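Side-chain contacts in Endonuclease/exonuclease/phosphatase (Beutenbergia cavernae DSM 12333, PDB 4RUW), which is of undetermined function but belongs to the endonuclease/exonuclease/phosphatase family, with a DNase I-like sandwich domain, a bound zinc ion and an Ig-like domain: residues Asn168-Pro173 / Gln213-Arg218; Val186-Pro189 / Asp193-Val196; Val224-Pro229 / Glu260-Asp265; Leu253-Ile258 / Ile295-Ala300. All coordinates share one frame; numbering follows the deposited sequence. Where two conformers were deposited one is given.

Interaction 1: residues Asn168-Pro173 / Gln213-Arg218; sequences NENYEP and QKEQLR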
loop_
_atom_site.group_PDB
_atom_site.type_symbol
_atom_site.label_atom_id
_atom_site.label_comp_id
_atom_site.label_asym_id
_atom_site.label_seq_id
_atom_site.Cartn_x
_atom_site.Cartn_y
_atom_site.Cartn_z
ATOM N N ASN A 168 13.005 -14.653 5.511
ATOM C CA ASN A 168 13.324 -15.100 4.155
ATOM C C ASN A 168 13.713 -16.578 4.163
ATOM O O ASN A 168 14.700 -16.986 3.558
ATOM C CB ASN A 168 14.445 -14.260 3.536
ATOM C CG ASN A 168 13.920 -13.089 2.716
ATOM O OD1 ASN A 168 14.140 -11.936 3.066
ATOM N ND2 ASN A 168 13.235 -13.385 1.614
ATOM N N GLU A 169 12.928 -17.388 4.864
ATOM C CA GLU A 169 13.278 -18.788 5.081
ATOM C C GLU A 169 13.278 -19.631 3.805
ATOM O O GLU A 169 14.074 -20.548 3.669
ATOM C CB GLU A 169 12.367 -19.399 6.154
ATOM C CG GLU A 169 12.688 -20.840 6.545
ATOM C CD GLU A 169 14.028 -21.015 7.256
ATOM O OE1 GLU A 169 14.650 -20.011 7.672
ATOM O OE2 GLU A 169 14.463 -22.179 7.397
ATOM N N ASN A 170 12.387 -19.335 2.869
ATOM C CA ASN A 170 12.379 -20.098 1.622
ATOM C C ASN A 170 13.545 -19.740 0.711
ATOM O O ASN A 170 14.150 -20.611 0.094
ATOM C CB ASN A 170 11.050 -19.938 0.892
ATOM C CG ASN A 170 9.888 -20.444 1.712
ATOM O OD1 ASN A 170 9.725 -21.652 1.891
ATOM N ND2 ASN A 170 9.076 -19.525 2.224
ATOM N N TYR A 171 13.865 -18.454 0.640
ATOM C CA TYR A 171 14.989 -17.986 -0.156
ATOM C C TYR A 171 16.317 -18.499 0.393
ATOM O O TYR A 171 17.174 -18.957 -0.360
ATOM C CB TYR A 171 14.980 -16.459 -0.196
ATOM C CG TYR A 171 16.142 -15.805 -0.895
ATOM C CD1 TYR A 171 16.383 -16.024 -2.243
ATOM C CD2 TYR A 171 16.966 -14.923 -0.213
ATOM C CE1 TYR A 171 17.435 -15.399 -2.891
ATOM C CE2 TYR A 171 18.013 -14.292 -0.849
ATOM C CZ TYR A 171 18.248 -14.537 -2.190
ATOM O OH TYR A 171 19.294 -13.914 -2.831
ATOM N N GLU A 172 16.478 -18.452 1.695
ATOM C CA GLU A 172 17.732 -18.791 2.354
ATOM C C GLU A 172 17.443 -19.343 3.745
ATOM O O GLU A 172 17.413 -18.637 4.662
ATOM C CB GLU A 172 18.633 -17.537 2.421
ATOM C CG GLU A 172 20.086 -17.701 2.844
ATOM C CD GLU A 172 20.828 -16.330 3.010
ATOM O OE1 GLU A 172 20.391 -15.345 2.401
ATOM O OE2 GLU A 172 21.855 -16.267 3.723
ATOM N N PRO A 173 17.218 -20.652 3.845
ATOM C CA PRO A 173 16.910 -21.216 5.166
ATOM C C PRO A 173 17.999 -20.882 6.181
ATOM O O PRO A 173 19.184 -21.056 5.889
ATOM C CB PRO A 173 16.846 -22.721 4.898
ATOM C CG PRO A 173 16.453 -22.822 3.449
ATOM C CD PRO A 173 17.063 -21.633 2.757
ATOM N N GLN A 213 7.487 -13.591 0.162
ATOM C CA GLN A 213 6.567 -12.452 0.142
ATOM C C GLN A 213 5.288 -12.790 0.891
ATOM O O GLN A 213 4.796 -11.992 1.694
ATOM C CB GLN A 213 6.194 -12.061 -1.285
ATOM C CG GLN A 213 7.304 -11.459 -2.114
ATOM C CD GLN A 213 6.790 -11.015 -3.465
ATOM O OE1 GLN A 213 6.028 -11.737 -4.108
ATOM N NE2 GLN A 213 7.184 -9.818 -3.898
ATOM N N LYS A 214 4.746 -13.977 0.631
ATOM C CA LYS A 214 3.513 -14.398 1.292
ATOM C C LYS A 214 3.673 -14.496 2.804
ATOM O O LYS A 214 2.817 -14.028 3.564
ATOM C CB LYS A 214 3.040 -15.737 0.726
ATOM C CG LYS A 214 2.469 -15.621 -0.676
ATOM C CD LYS A 214 2.420 -16.961 -1.387
ATOM C CE LYS A 214 1.574 -17.964 -0.653
ATOM N NZ LYS A 214 1.547 -19.273 -1.375
ATOM N N GLU A 215 4.759 -15.108 3.258
ATOM C CA GLU A 215 4.963 -15.229 4.699
ATOM C C GLU A 215 5.215 -13.878 5.361
ATOM O O GLU A 215 4.730 -13.613 6.467
ATOM C CB GLU A 215 6.098 -16.196 5.002
ATOM C CG GLU A 215 5.779 -17.623 4.571
ATOM C CD GLU A 215 6.563 -18.653 5.341
ATOM O OE1 GLU A 215 7.793 -18.499 5.456
ATOM O OE2 GLU A 215 5.942 -19.608 5.845
ATOM N N GLN A 216 5.955 -13.008 4.683
ATOM C CA GLN A 216 6.191 -11.659 5.180
ATOM C C GLN A 216 4.880 -10.903 5.289
ATOM O O GLN A 216 4.602 -10.255 6.301
ATOM C CB GLN A 216 7.147 -10.922 4.243
ATOM C CG GLN A 216 8.527 -11.533 4.195
ATOM C CD GLN A 216 9.400 -10.980 3.083
ATOM O OE1 GLN A 216 8.961 -10.201 2.227
ATOM N NE2 GLN A 216 10.664 -11.379 3.099
ATOM N N LEU A 217 4.075 -10.969 4.237
ATOM C CA LEU A 217 2.813 -10.250 4.234
ATOM C C LEU A 217 1.863 -10.728 5.336
ATOM O O LEU A 217 1.161 -9.920 5.943
ATOM C CB LEU A 217 2.152 -10.314 2.862
ATOM C CG LEU A 217 0.850 -9.524 2.711
ATOM C CD1 LEU A 217 1.055 -8.022 2.927
ATOM C CD2 LEU A 217 0.244 -9.798 1.359
ATOM N N ARG A 218 1.816 -12.039 5.576
ATOM C CA ARG A 218 1.012 -12.581 6.674
ATOM C C ARG A 218 1.358 -11.886 7.973
ATOM O O ARG A 218 0.481 -11.471 8.727
ATOM C CB ARG A 218 1.269 -14.070 6.851
ATOM C CG ARG A 218 0.649 -14.926 5.791
ATOM C CD ARG A 218 -0.860 -15.064 5.945
ATOM N NE ARG A 218 -1.297 -16.364 5.433
ATOM C CZ ARG A 218 -2.538 -16.633 5.034
ATOM N NH1 ARG A 218 -2.849 -17.835 4.554
ATOM N NH2 ARG A 218 -3.476 -15.695 5.093
HETATM O O HOH W 1 10.015 -16.801 4.961
#
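The side-chain amides of N168 and Q216 come together nearly perpendicular, their planes 84° apart. NE2 of Q216 lies 3.5 Å from OD1 of N168 and at much the same distance from ND2 of N168, a contact of packed amides with no hydrogen bond between them. Each amide is held by other partners. NE2 of Q216 donates to the carbonyl of P167 and to the hydroxyl of S202, while ND2 of N168 donates to the same hydroxyl and to the carboxylate of D212. Both amides are buried, and the shared S202 hydroxyl, together with P167 and D212, holds them in their orientation. Q216 gets there as an extended chain, with chi2 at 169° carrying the amide out from the helix toward the loop.

Further out, N170 and E215 meet at about a right angle. ND2 of N170 stops 3.6 Å from OE1 of E215 and makes no hydrogen bond there; it bonds OD1 of D212. E215 is tied to the loop through a water: OE1 of E215 accepts from it at 2.8 Å, and the water in turn accepts from N of E169 at 3.0 Å.

D212, one turn before Q216, also takes the backbone N of Y171. This is a polar loop-to-helix junction, joining the connection between strands 157-166 and 179-188 to helix 207-222 of the DNase I-like domain.

Interaction 2: residues Val186-Pro189 / Asp193-Val196; sequences VDVP and DVVV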
loop_
_atom_site.group_PDB
_atom_site.type_symbol
_atom_site.label_atom_id
_atom_site.label_comp_id
_atom_site.label_asym_id
_atom_site.label_seq_id
_atom_site.Cartn_x
_atom_site.Cartn_y
_atom_site.Cartn_z
ATOM N N VAL A 186 1.493 8.177 15.287
ATOM C CA VAL A 186 1.635 9.620 15.159
ATOM C C VAL A 186 0.383 10.309 15.703
ATOM O O VAL A 186 -0.737 9.880 15.420
ATOM C CB VAL A 186 1.826 10.003 13.680
ATOM C CG1 VAL A 186 1.912 11.504 13.520
ATOM C CG2 VAL A 186 3.076 9.337 13.122
ATOM N N ASP A 187 0.570 11.359 16.499
ATOM C CA ASP A 187 -0.555 12.114 17.044
ATOM C C ASP A 187 -0.820 13.335 16.165
ATOM O O ASP A 187 -0.119 14.342 16.251
ATOM C CB ASP A 187 -0.264 12.532 18.483
ATOM C CG ASP A 187 -1.445 13.202 19.139
ATOM O OD1 ASP A 187 -2.552 13.182 18.557
ATOM O OD2 ASP A 187 -1.271 13.749 20.244
ATOM N N VAL A 188 -1.811 13.222 15.290
ATOM C CA VAL A 188 -2.072 14.245 14.290
ATOM C C VAL A 188 -3.143 15.219 14.780
ATOM O O VAL A 188 -4.260 14.813 15.097
ATOM C CB VAL A 188 -2.544 13.602 12.979
ATOM C CG1 VAL A 188 -2.770 14.663 11.918
ATOM C CG2 VAL A 188 -1.531 12.563 12.504
ATOM N N PRO A 189 -2.808 16.516 14.851
ATOM C CA PRO A 189 -3.788 17.518 15.293
ATOM C C PRO A 189 -5.075 17.433 14.476
ATOM O O PRO A 189 -5.019 17.398 13.244
ATOM C CB PRO A 189 -3.072 18.847 15.025
ATOM C CG PRO A 189 -1.620 18.501 15.096
ATOM C CD PRO A 189 -1.502 17.118 14.530
ATOM N N ASP A 193 -4.638 9.926 17.192
ATOM C CA ASP A 193 -3.602 8.941 16.916
ATOM C C ASP A 193 -3.858 8.199 15.611
ATOM O O ASP A 193 -4.962 7.708 15.366
ATOM C CB ASP A 193 -3.510 7.919 18.052
ATOM C CG ASP A 193 -2.935 8.497 19.334
ATOM O OD1 ASP A 193 -2.553 9.685 19.363
ATOM O OD2 ASP A 193 -2.852 7.735 20.318
ATOM N N VAL A 194 -2.815 8.091 14.795
ATOM C CA VAL A 194 -2.865 7.290 13.576
ATOM C C VAL A 194 -1.680 6.335 13.639
ATOM O O VAL A 194 -0.548 6.780 13.811
ATOM C CB VAL A 194 -2.774 8.174 12.306
ATOM C CG1 VAL A 194 -2.731 7.298 11.061
ATOM C CG2 VAL A 194 -3.942 9.151 12.252
ATOM N N VAL A 195 -1.933 5.032 13.517
ATOM C CA VAL A 195 -0.847 4.069 13.517
ATOM C C VAL A 195 -0.273 3.945 12.110
ATOM O O VAL A 195 -1.008 3.695 11.158
ATOM C CB VAL A 195 -1.318 2.693 14.022
ATOM C CG1 VAL A 195 -0.151 1.721 14.075
ATOM C CG2 VAL A 195 -1.968 2.828 15.402
ATOM N N VAL A 196 1.035 4.157 11.983
ATOM C CA VAL A 196 1.723 4.077 10.704
ATOM C C VAL A 196 2.579 2.825 10.647
ATOM O O VAL A 196 3.476 2.640 11.480
ATOM C CB VAL A 196 2.600 5.334 10.494
ATOM C CG1 VAL A 196 3.363 5.258 9.174
ATOM C CG2 VAL A 196 1.761 6.602 10.568
#
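V186 and V194 face each other as an antiparallel hydrogen-bonded pair, joined by two backbone bonds. N of V186 donates to O of V194 at 2.9 Å and 172°, and N of V194 returns a bond to O of V186 at 2.8 Å. That second carbonyl also receives a CA-H contact from D193, whose CA is 3.4 Å from O of V186.

The valines pack on the face of the sheet that carries V186 and V194. CG2 of V186 touches CG2 of V196 at 4.0 Å, and CG2 of V188 rests 4.2 Å from CG2 of V194, so one diagonal pair lies on each side of the bonded residues. In all four the touching methyl is the one beside the backbone N.

D187 and D193, the adjoining non-hydrogen-bonded pair, put their carboxylates on the other face. OD1 of D187 is 3.6 Å from OD1 of D193, with the two planes 84° apart; the like charges would be expected to repel, and might raise the proton affinity of either group.

In the next shell, H155, F157 and S153 meet V186, and V151 of strand 146-153 meets V196. The two strands form the hairpin of 179-188 and 192-200, flanked by strand 157-166 on one side and strand 230-233 on the other, with its valine face turned toward strand 146-153 of the second sheet.

Interaction 3: residues Val224-Pro229 / Glu260-Asp265; sequences VDARVP and EDHLAD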
loop_
_atom_site.group_PDB
_atom_site.type_symbol
_atom_site.label_atom_id
_atom_site.label_comp_id
_atom_site.label_asym_id
_atom_site.label_seq_id
_atom_site.Cartn_x
_atom_site.Cartn_y
_atom_site.Cartn_z
ATOM N N VAL A 224 -1.570 -5.306 11.772
ATOM C CA VAL A 224 -2.465 -4.181 11.510
ATOM C C VAL A 224 -3.789 -4.378 12.236
ATOM O O VAL A 224 -4.412 -5.432 12.134
ATOM C CB VAL A 224 -2.764 -4.017 10.011
ATOM C CG1 VAL A 224 -3.664 -2.822 9.795
ATOM C CG2 VAL A 224 -1.490 -3.839 9.239
ATOM N N ASP A 225 -4.210 -3.358 12.969
ATOM C CA ASP A 225 -5.493 -3.379 13.662
ATOM C C ASP A 225 -6.459 -2.429 12.958
ATOM O O ASP A 225 -6.373 -1.214 13.126
ATOM C CB ASP A 225 -5.288 -2.959 15.116
ATOM C CG ASP A 225 -6.575 -2.952 15.921
ATOM O OD1 ASP A 225 -7.625 -3.386 15.402
ATOM O OD2 ASP A 225 -6.526 -2.519 17.095
ATOM N N ALA A 226 -7.378 -2.982 12.173
ATOM C CA ALA A 226 -8.304 -2.148 11.410
ATOM C C ALA A 226 -9.338 -1.414 12.265
ATOM O O ALA A 226 -10.042 -0.538 11.773
ATOM C CB ALA A 226 -8.977 -2.951 10.309
ATOM N N ARG A 227 -9.419 -1.764 13.546
ATOM C CA ARG A 227 -10.338 -1.094 14.459
ATOM C C ARG A 227 -9.896 0.324 14.810
ATOM O O ARG A 227 -10.705 1.118 15.285
ATOM C CB ARG A 227 -10.508 -1.905 15.742
ATOM C CG ARG A 227 -11.081 -3.291 15.533
ATOM C CD ARG A 227 -11.007 -4.116 16.813
ATOM N NE ARG A 227 -9.626 -4.286 17.257
ATOM C CZ ARG A 227 -9.268 -4.914 18.372
ATOM N NH1 ARG A 227 -10.190 -5.436 19.170
ATOM N NH2 ARG A 227 -7.985 -5.016 18.690
ATOM N N VAL A 228 -8.622 0.640 14.594
ATOM C CA VAL A 228 -8.119 1.980 14.889
ATOM C C VAL A 228 -7.566 2.588 13.612
ATOM O O VAL A 228 -7.127 1.857 12.730
ATOM C CB VAL A 228 -7.033 1.971 16.003
ATOM C CG1 VAL A 228 -7.574 1.313 17.269
ATOM C CG2 VAL A 228 -5.745 1.291 15.528
ATOM N N PRO A 229 -7.598 3.925 13.494
ATOM C CA PRO A 229 -7.081 4.545 12.266
ATOM C C PRO A 229 -5.620 4.164 12.018
ATOM O O PRO A 229 -4.759 4.456 12.853
ATOM C CB PRO A 229 -7.221 6.041 12.552
ATOM C CG PRO A 229 -8.398 6.110 13.495
ATOM C CD PRO A 229 -8.229 4.913 14.387
ATOM N N GLU A 260 -9.340 -8.804 2.889
ATOM C CA GLU A 260 -10.019 -9.510 3.988
ATOM C C GLU A 260 -9.753 -8.848 5.318
ATOM O O GLU A 260 -10.571 -8.909 6.233
ATOM C CB GLU A 260 -9.513 -10.954 4.123
ATOM C CG GLU A 260 -9.824 -11.923 3.007
ATOM C CD GLU A 260 -9.192 -13.287 3.258
ATOM O OE1 GLU A 260 -8.372 -13.414 4.188
ATOM O OE2 GLU A 260 -9.532 -14.249 2.541
ATOM N N ASP A 261 -8.559 -8.175 5.403
ATOM C CA ASP A 261 -8.169 -7.519 6.642
ATOM C C ASP A 261 -8.626 -6.067 6.750
ATOM O O ASP A 261 -8.143 -5.317 7.605
ATOM C CB ASP A 261 -6.668 -7.643 6.850
ATOM C CG ASP A 261 -6.297 -8.943 7.526
ATOM O OD1 ASP A 261 -7.195 -9.795 7.711
ATOM O OD2 ASP A 261 -5.116 -9.114 7.877
ATOM N N HIS A 262 -9.561 -5.689 5.880
ATOM C CA HIS A 262 -10.257 -4.401 5.948
ATOM C C HIS A 262 -9.378 -3.245 5.519
ATOM O O HIS A 262 -9.620 -2.111 5.911
ATOM C CB HIS A 262 -10.826 -4.117 7.345
ATOM C CG HIS A 262 -11.524 -5.287 7.954
ATOM N ND1 HIS A 262 -12.752 -5.733 7.508
ATOM C CD2 HIS A 262 -11.168 -6.118 8.958
ATOM C CE1 HIS A 262 -13.123 -6.778 8.222
ATOM N NE2 HIS A 262 -12.179 -7.036 9.111
ATOM N N LEU A 263 -8.366 -3.524 4.708
ATOM C CA LEU A 263 -7.503 -2.465 4.207
ATOM C C LEU A 263 -7.891 -2.114 2.782
ATOM O O LEU A 263 -8.124 -3.004 1.973
ATOM C CB LEU A 263 -6.035 -2.900 4.267
ATOM C CG LEU A 263 -5.452 -2.977 5.677
ATOM C CD1 LEU A 263 -4.121 -3.684 5.695
ATOM C CD2 LEU A 263 -5.278 -1.561 6.220
ATOM N N ALA A 264 -7.943 -0.818 2.482
ATOM C CA ALA A 264 -8.285 -0.330 1.149
ATOM C C ALA A 264 -7.030 0.206 0.475
ATOM O O ALA A 264 -6.255 0.944 1.091
ATOM C CB ALA A 264 -9.333 0.765 1.244
ATOM N N ASP A 265 -6.836 -0.176 -0.785
ATOM C CA ASP A 265 -5.751 0.314 -1.616
ATOM C C ASP A 265 -6.144 1.730 -2.017
ATOM O O ASP A 265 -7.016 1.922 -2.868
ATOM C CB ASP A 265 -5.651 -0.617 -2.828
ATOM C CG ASP A 265 -4.567 -0.224 -3.823
ATOM O OD1 ASP A 265 -4.051 0.920 -3.804
ATOM O OD2 ASP A 265 -4.257 -1.092 -4.667
#
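H262 meets the opposite segment first through its CB, which touches CB of A226 at 3.7 Å. Moving outward, CG of H262 is 4.2 Å from that same methyl and CD2 of H262 4.1 Å from it, so CB of A226 approaches the imidazole obliquely. Carbonyl O of E260 sits over the centre of one face of the ring, 3.7 Å above the plane. H262 has positive backbone angles (phi 74°), directly after D261 leaves the helix. CB of A226 also touches the carbonyl O of D261 at 3.7 Å.

Next to this, V224 and L263 reach tip to tip, CG1 of V224 lying 4.1 Å from CD2 of L263. No hydrogen bond crosses the contact.

What shapes the A226 loop is a type I turn from D225 to V228. OD1 of D225 accepts N of R227 at 3.0 Å, making an Asx turn, and accepts NE of R227 at 2.9 Å in a salt bridge. The two donors arrive from opposite faces of the carboxylate plane, and NE lies on the syn side with OD1 close to the guanidinium plane.

L221 of helix 207-222 and F299 of strand 296-300 pack on L263, and P302 touches both A226 and H262. The contact thus brings the link from helix 207-222 to strand 230-233 against the link from helix 251-260 to strand 264-265.

Interaction 4: residues Leu253-Ile258 / Ile295-Ala300; sequences LMQSWI and IDYVFA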
loop_
_atom_site.group_PDB
_atom_site.type_symbol
_atom_site.label_atom_id
_atom_site.label_comp_id
_atom_site.label_asym_id
_atom_site.label_seq_id
_atom_site.Cartn_x
_atom_site.Cartn_y
_atom_site.Cartn_z
ATOM N N LEU A 253 -3.848 -13.749 -4.714
ATOM C CA LEU A 253 -4.001 -14.318 -3.389
ATOM C C LEU A 253 -3.612 -13.300 -2.306
ATOM O O LEU A 253 -4.375 -13.037 -1.377
ATOM C CB LEU A 253 -3.156 -15.586 -3.275
ATOM C CG LEU A 253 -3.198 -16.310 -1.932
ATOM C CD1 LEU A 253 -4.603 -16.812 -1.618
ATOM C CD2 LEU A 253 -2.191 -17.451 -1.928
HETATM N N MSE A 254 -2.438 -12.695 -2.437
HETATM C CA MSE A 254 -1.991 -11.740 -1.437
HETATM C C MSE A 254 -2.929 -10.540 -1.331
HETATM O O MSE A 254 -3.221 -10.067 -0.230
HETATM C CB MSE A 254 -0.550 -11.308 -1.725
HETATM C CG MSE A 254 0.476 -12.365 -1.304
HETATM SE SE MSE A 254 2.338 -11.806 -1.421
HETATM C CE MSE A 254 2.702 -12.375 -3.256
ATOM N N GLN A 255 -3.404 -10.040 -2.469
ATOM C CA GLN A 255 -4.329 -8.913 -2.425
ATOM C C GLN A 255 -5.649 -9.285 -1.745
ATOM O O GLN A 255 -6.247 -8.457 -1.057
ATOM C CB GLN A 255 -4.555 -8.329 -3.821
ATOM C CG GLN A 255 -3.284 -7.768 -4.451
ATOM C CD GLN A 255 -2.907 -6.385 -3.941
ATOM O OE1 GLN A 255 -3.736 -5.661 -3.384
ATOM N NE2 GLN A 255 -1.651 -5.995 -4.167
ATOM N N SER A 256 -6.101 -10.527 -1.911
ATOM C CA SER A 256 -7.315 -10.960 -1.233
ATOM C C SER A 256 -7.117 -10.928 0.284
ATOM O O SER A 256 -8.026 -10.553 1.011
ATOM C CB SER A 256 -7.775 -12.345 -1.710
ATOM O OG SER A 256 -7.012 -13.412 -1.162
ATOM N N TRP A 257 -5.929 -11.290 0.758
ATOM C CA TRP A 257 -5.649 -11.249 2.194
ATOM C C TRP A 257 -5.705 -9.823 2.723
ATOM O O TRP A 257 -6.219 -9.562 3.808
ATOM C CB TRP A 257 -4.263 -11.799 2.500
ATOM C CG TRP A 257 -4.038 -13.233 2.188
ATOM C CD1 TRP A 257 -4.972 -14.178 1.884
ATOM C CD2 TRP A 257 -2.770 -13.889 2.141
ATOM N NE1 TRP A 257 -4.356 -15.392 1.659
ATOM C CE2 TRP A 257 -3.004 -15.237 1.813
ATOM C CE3 TRP A 257 -1.455 -13.467 2.364
ATOM C CZ2 TRP A 257 -1.971 -16.164 1.693
ATOM C CZ3 TRP A 257 -0.431 -14.392 2.248
ATOM C CH2 TRP A 257 -0.694 -15.720 1.910
ATOM N N ILE A 258 -5.149 -8.891 1.963
ATOM C CA ILE A 258 -5.135 -7.496 2.390
ATOM C C ILE A 258 -6.570 -6.963 2.475
ATOM O O ILE A 258 -6.956 -6.314 3.454
ATOM C CB ILE A 258 -4.283 -6.620 1.442
ATOM C CG1 ILE A 258 -2.829 -7.108 1.411
ATOM C CG2 ILE A 258 -4.340 -5.176 1.869
ATOM C CD1 ILE A 258 -1.985 -6.479 0.301
ATOM N N ILE A 295 3.817 -0.912 -7.499
ATOM C CA ILE A 295 4.255 -1.835 -6.452
ATOM C C ILE A 295 4.507 -1.130 -5.123
ATOM O O ILE A 295 4.879 -1.784 -4.139
ATOM C CB ILE A 295 5.509 -2.649 -6.887
ATOM C CG1 ILE A 295 6.690 -1.722 -7.190
ATOM C CG2 ILE A 295 5.194 -3.559 -8.080
ATOM C CD1 ILE A 295 7.991 -2.468 -7.432
ATOM N N ASP A 296 4.313 0.186 -5.098
ATOM C CA ASP A 296 4.396 0.991 -3.883
ATOM C C ASP A 296 2.970 1.411 -3.561
ATOM O O ASP A 296 2.267 1.900 -4.438
ATOM C CB ASP A 296 5.239 2.234 -4.130
ATOM C CG ASP A 296 6.698 1.917 -4.442
ATOM O OD1 ASP A 296 7.040 1.655 -5.619
ATOM O OD2 ASP A 296 7.527 1.970 -3.507
ATOM N N TYR A 297 2.543 1.193 -2.315
ATOM C CA TYR A 297 1.145 1.339 -1.952
ATOM C C TYR A 297 0.963 2.149 -0.676
ATOM O O TYR A 297 1.838 2.172 0.199
ATOM C CB TYR A 297 0.533 -0.037 -1.670
ATOM C CG TYR A 297 0.466 -1.000 -2.828
ATOM C CD1 TYR A 297 -0.692 -1.125 -3.584
ATOM C CD2 TYR A 297 1.538 -1.823 -3.134
ATOM C CE1 TYR A 297 -0.775 -2.026 -4.621
ATOM C CE2 TYR A 297 1.463 -2.732 -4.168
ATOM C CZ TYR A 297 0.304 -2.827 -4.913
ATOM O OH TYR A 297 0.196 -3.736 -5.936
ATOM N N VAL A 298 -0.217 2.752 -0.551
ATOM C CA VAL A 298 -0.726 3.229 0.726
ATOM C C VAL A 298 -2.077 2.566 0.948
ATOM O O VAL A 298 -3.020 2.813 0.191
ATOM C CB VAL A 298 -0.862 4.773 0.762
ATOM C CG1 VAL A 298 -1.456 5.209 2.096
ATOM C CG2 VAL A 298 0.487 5.422 0.515
ATOM N N PHE A 299 -2.152 1.708 1.959
ATOM C CA PHE A 299 -3.401 1.077 2.369
ATOM C C PHE A 299 -3.922 1.774 3.617
ATOM O O PHE A 299 -3.132 2.187 4.472
ATOM C CB PHE A 299 -3.184 -0.411 2.668
ATOM C CG PHE A 299 -3.047 -1.264 1.437
ATOM C CD1 PHE A 299 -4.179 -1.781 0.815
ATOM C CD2 PHE A 299 -1.801 -1.559 0.900
ATOM C CE1 PHE A 299 -4.082 -2.566 -0.318
ATOM C CE2 PHE A 299 -1.699 -2.349 -0.244
ATOM C CZ PHE A 299 -2.842 -2.842 -0.852
ATOM N N ALA A 300 -5.241 1.905 3.726
ATOM C CA ALA A 300 -5.840 2.584 4.877
ATOM C C ALA A 300 -6.967 1.737 5.464
ATOM O O ALA A 300 -7.627 0.984 4.748
ATOM C CB ALA A 300 -6.353 3.969 4.497
#
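The apolar part of this contact is I258 lying over one face of the F299 ring. CG2 of I258 is 3.4 Å from CE1 of F299 and 3.8 Å from the ring centroid, 26° off the ring normal, a CH-pi contact displaced toward the rim. CD1 of I258 lies on the same side as CG2, displaced toward the end of the ring, 3.9 Å from CZ of F299. With chi1 at -60°, CG2 stands anti to the backbone N of I258 and both branches face the same side of the phenyl ring.

The polar part belongs to Q255, whose chain is bent at chi2 (-79°), which brings its amide up to the outer ends of both rings. OE1 of Q255 meets F299 at the edge, near the ring plane, 3.9 Å from CZ. NE2 of Q255 is 3.4 Å from OH of Y297, coming obliquely to that ring. Both groups have partners elsewhere: OH of Y297 bonds the carbonyl of I238, and NE2 of Q255 makes a weak bond to the carbonyl of W239. All four side chains are buried, so these loop carbonyls provide for polar atoms inside the core.

Within the helix, OG of S256 donates to O of L253 at 2.7 Å, beside the regular bond from N of W257 to the same oxygen. Helix 251-260 packed on strand 296-300 is one of the helix-on-sheet layers flanking the beta sandwich of the DNase I-like fold.

All four contacts lie in the endonuclease/exonuclease/phosphatase domain, and interactions 2, 3 and 4 reach one mixed six-stranded sheet. Interaction 2 is nested within the loop closed by interaction 1, their centres 30 Å apart. Interactions 3 and 4 follow later in the chain with alternating segments, centres 11 Å apart, and are joined by the A264-A300 backbone pairing of neighbouring strands. Interaction 2 meets interaction 3 where V195 pairs with P229. Interactions 2 to 4 thus tie hairpin, loops and helix 251-260 to one sheet of the sandwich. Interaction 1 joins on through helix 207-222, which packs against helix 251-260 with L217 on M254.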